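Local coordinates for protein thiosulfate sulfurtransferase TUM1 (Saccharomyces cerevisiae, PDB 3UTN) that accepts persulfide sulfur from the cysteine desulfurase NFS1 and passes it to UBA4 for 2-thiolation of the wobble uridine of tRNAs, at residues D66-F79 with L108-R121. Sequence-based numbering, arbitrary orientation. Where two conformers were deposited one is given.
Sequences DFLTKPRIPNSIFF and LGVQKDDILVVYDR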
loop_
_atom_site.group_PDB
_atom_site.type_symbol
_atom_site.label_atom_id
_atom_site.label_comp_id
_atom_site.label_asym_id
_atom_site.label_seq_id
_atom_site.Cartn_x
_atom_site.Cartn_y
_atom_site.Cartn_z
ATOM N N ASP A 66 -18.661 -3.812 4.052
ATOM C CA ASP A 66 -17.860 -4.564 5.004
ATOM C C ASP A 66 -17.400 -3.692 6.139
ATOM O O ASP A 66 -17.402 -4.114 7.283
ATOM C CB ASP A 66 -16.690 -5.235 4.320
ATOM C CG ASP A 66 -17.120 -6.448 3.555
ATOM O OD1 ASP A 66 -18.345 -6.691 3.502
ATOM O OD2 ASP A 66 -16.250 -7.161 3.029
ATOM N N PHE A 67 -17.039 -2.457 5.832
ATOM C CA PHE A 67 -16.671 -1.573 6.906
ATOM C C PHE A 67 -17.857 -1.347 7.824
ATOM O O PHE A 67 -17.736 -1.395 9.046
ATOM C CB PHE A 67 -16.209 -0.228 6.393
ATOM C CG PHE A 67 -16.007 0.751 7.491
ATOM C CD1 PHE A 67 -14.854 0.704 8.259
ATOM C CD2 PHE A 67 -16.997 1.668 7.814
ATOM C CE1 PHE A 67 -14.663 1.593 9.297
ATOM C CE2 PHE A 67 -16.812 2.551 8.861
ATOM C CZ PHE A 67 -15.642 2.520 9.596
ATOM N N LEU A 68 -19.001 -1.083 7.208
ATOM C CA LEU A 68 -20.174 -0.641 7.932
ATOM C C LEU A 68 -20.801 -1.759 8.717
ATOM O O LEU A 68 -21.377 -1.529 9.767
ATOM C CB LEU A 68 -21.196 -0.081 6.959
ATOM C CG LEU A 68 -20.738 1.186 6.241
ATOM C CD1 LEU A 68 -21.666 1.442 5.076
ATOM C CD2 LEU A 68 -20.704 2.382 7.175
ATOM N N THR A 69 -20.683 -2.974 8.209
ATOM C CA THR A 69 -21.517 -4.048 8.708
ATOM C C THR A 69 -20.710 -5.210 9.223
ATOM O O THR A 69 -21.253 -6.091 9.850
ATOM C CB THR A 69 -22.473 -4.560 7.617
ATOM O OG1 THR A 69 -21.708 -5.180 6.583
ATOM C CG2 THR A 69 -23.258 -3.411 7.030
ATOM N N LYS A 70 -19.417 -5.221 8.937
ATOM C CA LYS A 70 -18.558 -6.259 9.464
ATOM C C LYS A 70 -17.700 -5.679 10.561
ATOM O O LYS A 70 -17.420 -4.473 10.566
ATOM C CB LYS A 70 -17.715 -6.886 8.358
ATOM C CG LYS A 70 -18.529 -7.781 7.441
ATOM C CD LYS A 70 -17.656 -8.407 6.372
ATOM C CE LYS A 70 -18.456 -9.357 5.495
ATOM N NZ LYS A 70 -19.556 -8.641 4.797
ATOM N N PRO A 71 -17.294 -6.525 11.513
ATOM C CA PRO A 71 -16.609 -5.980 12.666
ATOM C C PRO A 71 -15.411 -5.152 12.250
ATOM O O PRO A 71 -14.681 -5.498 11.321
ATOM C CB PRO A 71 -16.179 -7.224 13.436
ATOM C CG PRO A 71 -17.197 -8.251 13.058
ATOM C CD PRO A 71 -17.422 -7.992 11.598
ATOM N N ARG A 72 -15.242 -4.025 12.911
ATOM C CA ARG A 72 -14.107 -3.191 12.634
ATOM C C ARG A 72 -13.366 -3.054 13.934
ATOM O O ARG A 72 -13.880 -3.396 14.993
ATOM C CB ARG A 72 -14.559 -1.823 12.113
ATOM C CG ARG A 72 -15.251 -0.956 13.143
ATOM C CD ARG A 72 -16.123 0.099 12.470
ATOM N NE ARG A 72 -17.129 -0.553 11.651
ATOM C CZ ARG A 72 -18.259 -1.063 12.125
ATOM N NH1 ARG A 72 -18.556 -0.964 13.417
ATOM N NH2 ARG A 72 -19.100 -1.654 11.300
ATOM N N ILE A 73 -12.148 -2.555 13.857
ATOM C CA ILE A 73 -11.469 -2.164 15.059
ATOM C C ILE A 73 -12.274 -0.985 15.585
ATOM O O ILE A 73 -12.649 -0.110 14.809
ATOM C CB ILE A 73 -10.032 -1.747 14.766
ATOM C CG1 ILE A 73 -9.290 -2.884 14.053
ATOM C CG2 ILE A 73 -9.342 -1.349 16.055
ATOM C CD1 ILE A 73 -7.813 -2.627 13.858
ATOM N N PRO A 74 -12.581 -0.977 16.890
ATOM C CA PRO A 74 -13.372 0.103 17.454
ATOM C C PRO A 74 -12.875 1.462 16.976
ATOM O O PRO A 74 -11.676 1.652 16.805
ATOM C CB PRO A 74 -13.132 -0.054 18.951
ATOM C CG PRO A 74 -12.997 -1.529 19.126
ATOM C CD PRO A 74 -12.236 -1.987 17.909
ATOM N N ASN A 75 -13.802 2.385 16.746
ATOM C CA ASN A 75 -13.471 3.770 16.435
ATOM C C ASN A 75 -12.847 3.922 15.065
ATOM O O ASN A 75 -12.252 4.952 14.756
ATOM C CB ASN A 75 -12.543 4.349 17.505
ATOM C CG ASN A 75 -13.021 4.044 18.905
ATOM O OD1 ASN A 75 -14.212 4.119 19.190
ATOM N ND2 ASN A 75 -12.095 3.680 19.780
ATOM N N SER A 76 -12.989 2.884 14.252
ATOM C CA SER A 76 -12.447 2.891 12.906
ATOM C C SER A 76 -13.112 3.940 12.056
ATOM O O SER A 76 -14.292 4.213 12.207
ATOM C CB SER A 76 -12.653 1.552 12.222
ATOM O OG SER A 76 -11.740 0.592 12.704
ATOM N N ILE A 77 -12.337 4.518 11.162
ATOM C CA ILE A 77 -12.909 5.232 10.070
ATOM C C ILE A 77 -12.670 4.309 8.908
ATOM O O ILE A 77 -11.827 3.398 8.961
ATOM C CB ILE A 77 -12.234 6.581 9.809
ATOM C CG1 ILE A 77 -10.744 6.382 9.511
ATOM C CG2 ILE A 77 -12.473 7.509 10.985
ATOM C CD1 ILE A 77 -10.035 7.638 9.085
ATOM N N PHE A 78 -13.432 4.527 7.861
ATOM C CA PHE A 78 -13.193 3.823 6.655
ATOM C C PHE A 78 -12.407 4.751 5.762
ATOM O O PHE A 78 -12.782 5.901 5.570
ATOM C CB PHE A 78 -14.502 3.444 6.003
ATOM C CG PHE A 78 -14.332 2.836 4.663
ATOM C CD1 PHE A 78 -13.782 1.565 4.532
ATOM C CD2 PHE A 78 -14.700 3.537 3.526
ATOM C CE1 PHE A 78 -13.613 0.999 3.286
ATOM C CE2 PHE A 78 -14.538 2.969 2.277
ATOM C CZ PHE A 78 -13.993 1.703 2.159
ATOM N N PHE A 79 -11.304 4.246 5.240
ATOM C CA PHE A 79 -10.504 4.994 4.302
ATOM C C PHE A 79 -10.825 4.433 2.942
ATOM O O PHE A 79 -10.459 3.304 2.619
ATOM C CB PHE A 79 -9.028 4.819 4.609
ATOM C CG PHE A 79 -8.121 5.633 3.740
ATOM C CD1 PHE A 79 -7.807 5.213 2.455
ATOM C CD2 PHE A 79 -7.561 6.812 4.216
ATOM C CE1 PHE A 79 -6.956 5.954 1.654
ATOM C CE2 PHE A 79 -6.706 7.559 3.419
ATOM C CZ PHE A 79 -6.402 7.128 2.139
ATOM N N LEU A 108 -13.730 12.400 7.226
ATOM C CA LEU A 108 -13.666 11.274 8.148
ATOM C C LEU A 108 -13.409 11.744 9.564
ATOM O O LEU A 108 -13.364 10.945 10.494
ATOM C CB LEU A 108 -12.565 10.309 7.717
ATOM C CG LEU A 108 -12.777 9.680 6.343
ATOM C CD1 LEU A 108 -11.493 9.014 5.877
ATOM C CD2 LEU A 108 -13.956 8.707 6.349
ATOM N N GLY A 109 -13.218 13.049 9.716
ATOM C CA GLY A 109 -12.957 13.628 11.016
ATOM C C GLY A 109 -11.583 13.288 11.547
ATOM O O GLY A 109 -11.344 13.380 12.739
ATOM N N VAL A 110 -10.677 12.886 10.663
ATOM C CA VAL A 110 -9.311 12.608 11.075
ATOM C C VAL A 110 -8.674 13.918 11.515
ATOM O O VAL A 110 -8.777 14.926 10.824
ATOM C CB VAL A 110 -8.488 11.958 9.951
ATOM C CG1 VAL A 110 -7.027 11.831 10.348
ATOM C CG2 VAL A 110 -9.061 10.598 9.617
ATOM N N GLN A 111 -8.061 13.906 12.688
ATOM C CA GLN A 111 -7.318 15.061 13.149
ATOM C C GLN A 111 -5.864 14.766 12.873
ATOM O O GLN A 111 -5.459 13.605 12.841
ATOM C CB GLN A 111 -7.538 15.303 14.642
ATOM C CG GLN A 111 -8.988 15.539 15.055
ATOM C CD GLN A 111 -9.513 16.919 14.685
ATOM O OE1 GLN A 111 -8.817 17.724 14.057
ATOM N NE2 GLN A 111 -10.750 17.201 15.082
ATOM N N LYS A 112 -5.077 15.812 12.671
ATOM C CA LYS A 112 -3.651 15.649 12.451
ATOM C C LYS A 112 -3.018 14.808 13.550
ATOM O O LYS A 112 -2.133 14.011 13.285
ATOM C CB LYS A 112 -2.959 17.009 12.380
ATOM C CG LYS A 112 -1.507 16.940 11.929
ATOM C CD LYS A 112 -1.384 16.403 10.508
ATOM C CE LYS A 112 -2.198 17.218 9.519
ATOM N NZ LYS A 112 -1.734 18.630 9.491
ATOM N N ASP A 113 -3.488 14.988 14.780
ATOM C CA ASP A 113 -2.876 14.333 15.924
ATOM C C ASP A 113 -3.276 12.873 16.063
ATOM O O ASP A 113 -2.713 12.153 16.881
ATOM C CB ASP A 113 -3.201 15.071 17.220
ATOM C CG ASP A 113 -2.318 14.631 18.361
ATOM O OD1 ASP A 113 -1.083 14.607 18.165
ATOM O OD2 ASP A 113 -2.849 14.294 19.442
ATOM N N ASP A 114 -4.258 12.446 15.276
ATOM C CA ASP A 114 -4.736 11.078 15.355
ATOM C C ASP A 114 -3.619 10.110 15.096
ATOM O O ASP A 114 -2.833 10.280 14.175
ATOM C CB ASP A 114 -5.828 10.816 14.331
ATOM C CG ASP A 114 -7.122 11.472 14.690
ATOM O OD1 ASP A 114 -7.301 11.855 15.861
ATOM O OD2 ASP A 114 -7.978 11.581 13.798
ATOM N N ILE A 115 -3.546 9.086 15.925
ATOM C CA ILE A 115 -2.766 7.931 15.563
ATOM C C ILE A 115 -3.676 7.133 14.643
ATOM O O ILE A 115 -4.727 6.645 15.055
ATOM C CB ILE A 115 -2.382 7.098 16.783
ATOM C CG1 ILE A 115 -1.424 7.880 17.679
ATOM C CG2 ILE A 115 -1.764 5.791 16.330
ATOM C CD1 ILE A 115 -1.147 7.214 19.008
ATOM N N LEU A 116 -3.291 7.046 13.383
ATOM C CA LEU A 116 -4.081 6.298 12.446
ATOM C C LEU A 116 -3.524 4.913 12.400
ATOM O O LEU A 116 -2.330 4.710 12.228
ATOM C CB LEU A 116 -4.075 6.941 11.067
ATOM C CG LEU A 116 -4.652 8.356 11.074
ATOM C CD1 LEU A 116 -4.542 8.954 9.687
ATOM C CD2 LEU A 116 -6.092 8.385 11.562
ATOM N N VAL A 117 -4.391 3.951 12.619
ATOM C CA VAL A 117 -3.955 2.590 12.553
ATOM C C VAL A 117 -4.709 1.961 11.419
ATOM O O VAL A 117 -5.893 1.671 11.509
ATOM C CB VAL A 117 -4.143 1.841 13.870
ATOM C CG1 VAL A 117 -3.682 0.408 13.687
ATOM C CG2 VAL A 117 -3.352 2.530 14.979
ATOM N N VAL A 118 -3.993 1.759 10.335
ATOM C CA VAL A 118 -4.620 1.350 9.124
ATOM C C VAL A 118 -4.681 -0.147 9.105
ATOM O O VAL A 118 -3.751 -0.830 9.507
ATOM C CB VAL A 118 -3.841 1.836 7.911
ATOM C CG1 VAL A 118 -4.582 1.441 6.652
ATOM C CG2 VAL A 118 -3.682 3.341 7.987
ATOM N N TYR A 119 -5.795 -0.652 8.627
ATOM C CA TYR A 119 -5.904 -2.060 8.421
ATOM C C TYR A 119 -6.823 -2.239 7.254
ATOM O O TYR A 119 -7.419 -1.286 6.759
ATOM C CB TYR A 119 -6.459 -2.732 9.668
ATOM C CG TYR A 119 -7.846 -2.302 10.061
ATOM C CD1 TYR A 119 -8.064 -1.116 10.762
ATOM C CD2 TYR A 119 -8.940 -3.085 9.736
ATOM C CE1 TYR A 119 -9.341 -0.734 11.127
ATOM C CE2 TYR A 119 -10.214 -2.721 10.106
ATOM C CZ TYR A 119 -10.406 -1.551 10.800
ATOM O OH TYR A 119 -11.675 -1.206 11.153
ATOM N N ASP A 120 -6.915 -3.468 6.799
ATOM C CA ASP A 120 -7.912 -3.798 5.823
ATOM C C ASP A 120 -8.365 -5.201 6.130
ATOM O O ASP A 120 -7.738 -5.896 6.934
ATOM C CB ASP A 120 -7.365 -3.637 4.402
ATOM C CG ASP A 120 -6.199 -4.542 4.108
ATOM O OD1 ASP A 120 -6.092 -5.628 4.707
ATOM O OD2 ASP A 120 -5.390 -4.174 3.243
ATOM N N ARG A 121 -9.453 -5.619 5.508
ATOM C CA ARG A 121 -10.017 -6.917 5.813
ATOM C C ARG A 121 -9.339 -8.022 5.048
ATOM O O ARG A 121 -9.521 -9.192 5.359
ATOM C CB ARG A 121 -11.505 -6.916 5.529
ATOM C CG ARG A 121 -12.216 -5.938 6.419
ATOM C CD ARG A 121 -13.685 -5.845 6.098
ATOM N NE ARG A 121 -14.281 -4.840 6.961
ATOM C CZ ARG A 121 -14.577 -5.036 8.240
ATOM N NH1 ARG A 121 -14.345 -6.208 8.807
ATOM N NH2 ARG A 121 -15.107 -4.056 8.950
#
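Arg121, just beyond the end of strand 115-119, reaches across to Pro71 in the N-terminal rhodanese domain, the repeat of this two-domain sulfurtransferase that lacks the catalytic cysteine. This grip illustrates how one arginine can hold a loop through its carbonyl oxygens. The chain stays extended from CG to NE (chi2 176°, chi3 -178°), which carries the guanidinium to the turn where helix 63-69 ends. There NH1 and NH2 close end-on upon one acceptor: NH1 lies 2.6 Å from Pro71 O, tilted a little from the carbonyl plane, while NH2, at 2.8 Å, sits well above it. NH2 also makes a weak bond to Lys70 O, and Lys70 CB rests over one guanidinium face. A leucine in place of Arg121 would probably leave Pro71 O without the two N-H groups of Arg121 and free the loop after the helix to shift.

Two residues earlier, Tyr119 points its ring into the same loop. The Tyr119 OH receives the backbone N-H of Ile73, with Ile73 N at 3.1 Å. Ile73 CD1 lies over one face of the Tyr119 ring, 3.7 Å from its centroid, a CH-pi contact. Farther along, Ile77 CD1 packs on Leu108 CD1 at 3.8 Å, the two side chains crossing at about a right angle.

Tyr119, at the end of strand 115-119, and Arg121 just beyond it thus reach the loop between helix 63-69 and strand 77-78, while strand 47-51 lies between the two strands in the parallel sheet. In the second shell, Arg72 turns away from Arg121, its NH1 held by Asp159 and Ser161. The Arg72 guanidinium grips Phe67 O side-on, NE at 2.8 Å and NH2 at 2.6 Å, with Phe67 O in the plane of the guanidinium.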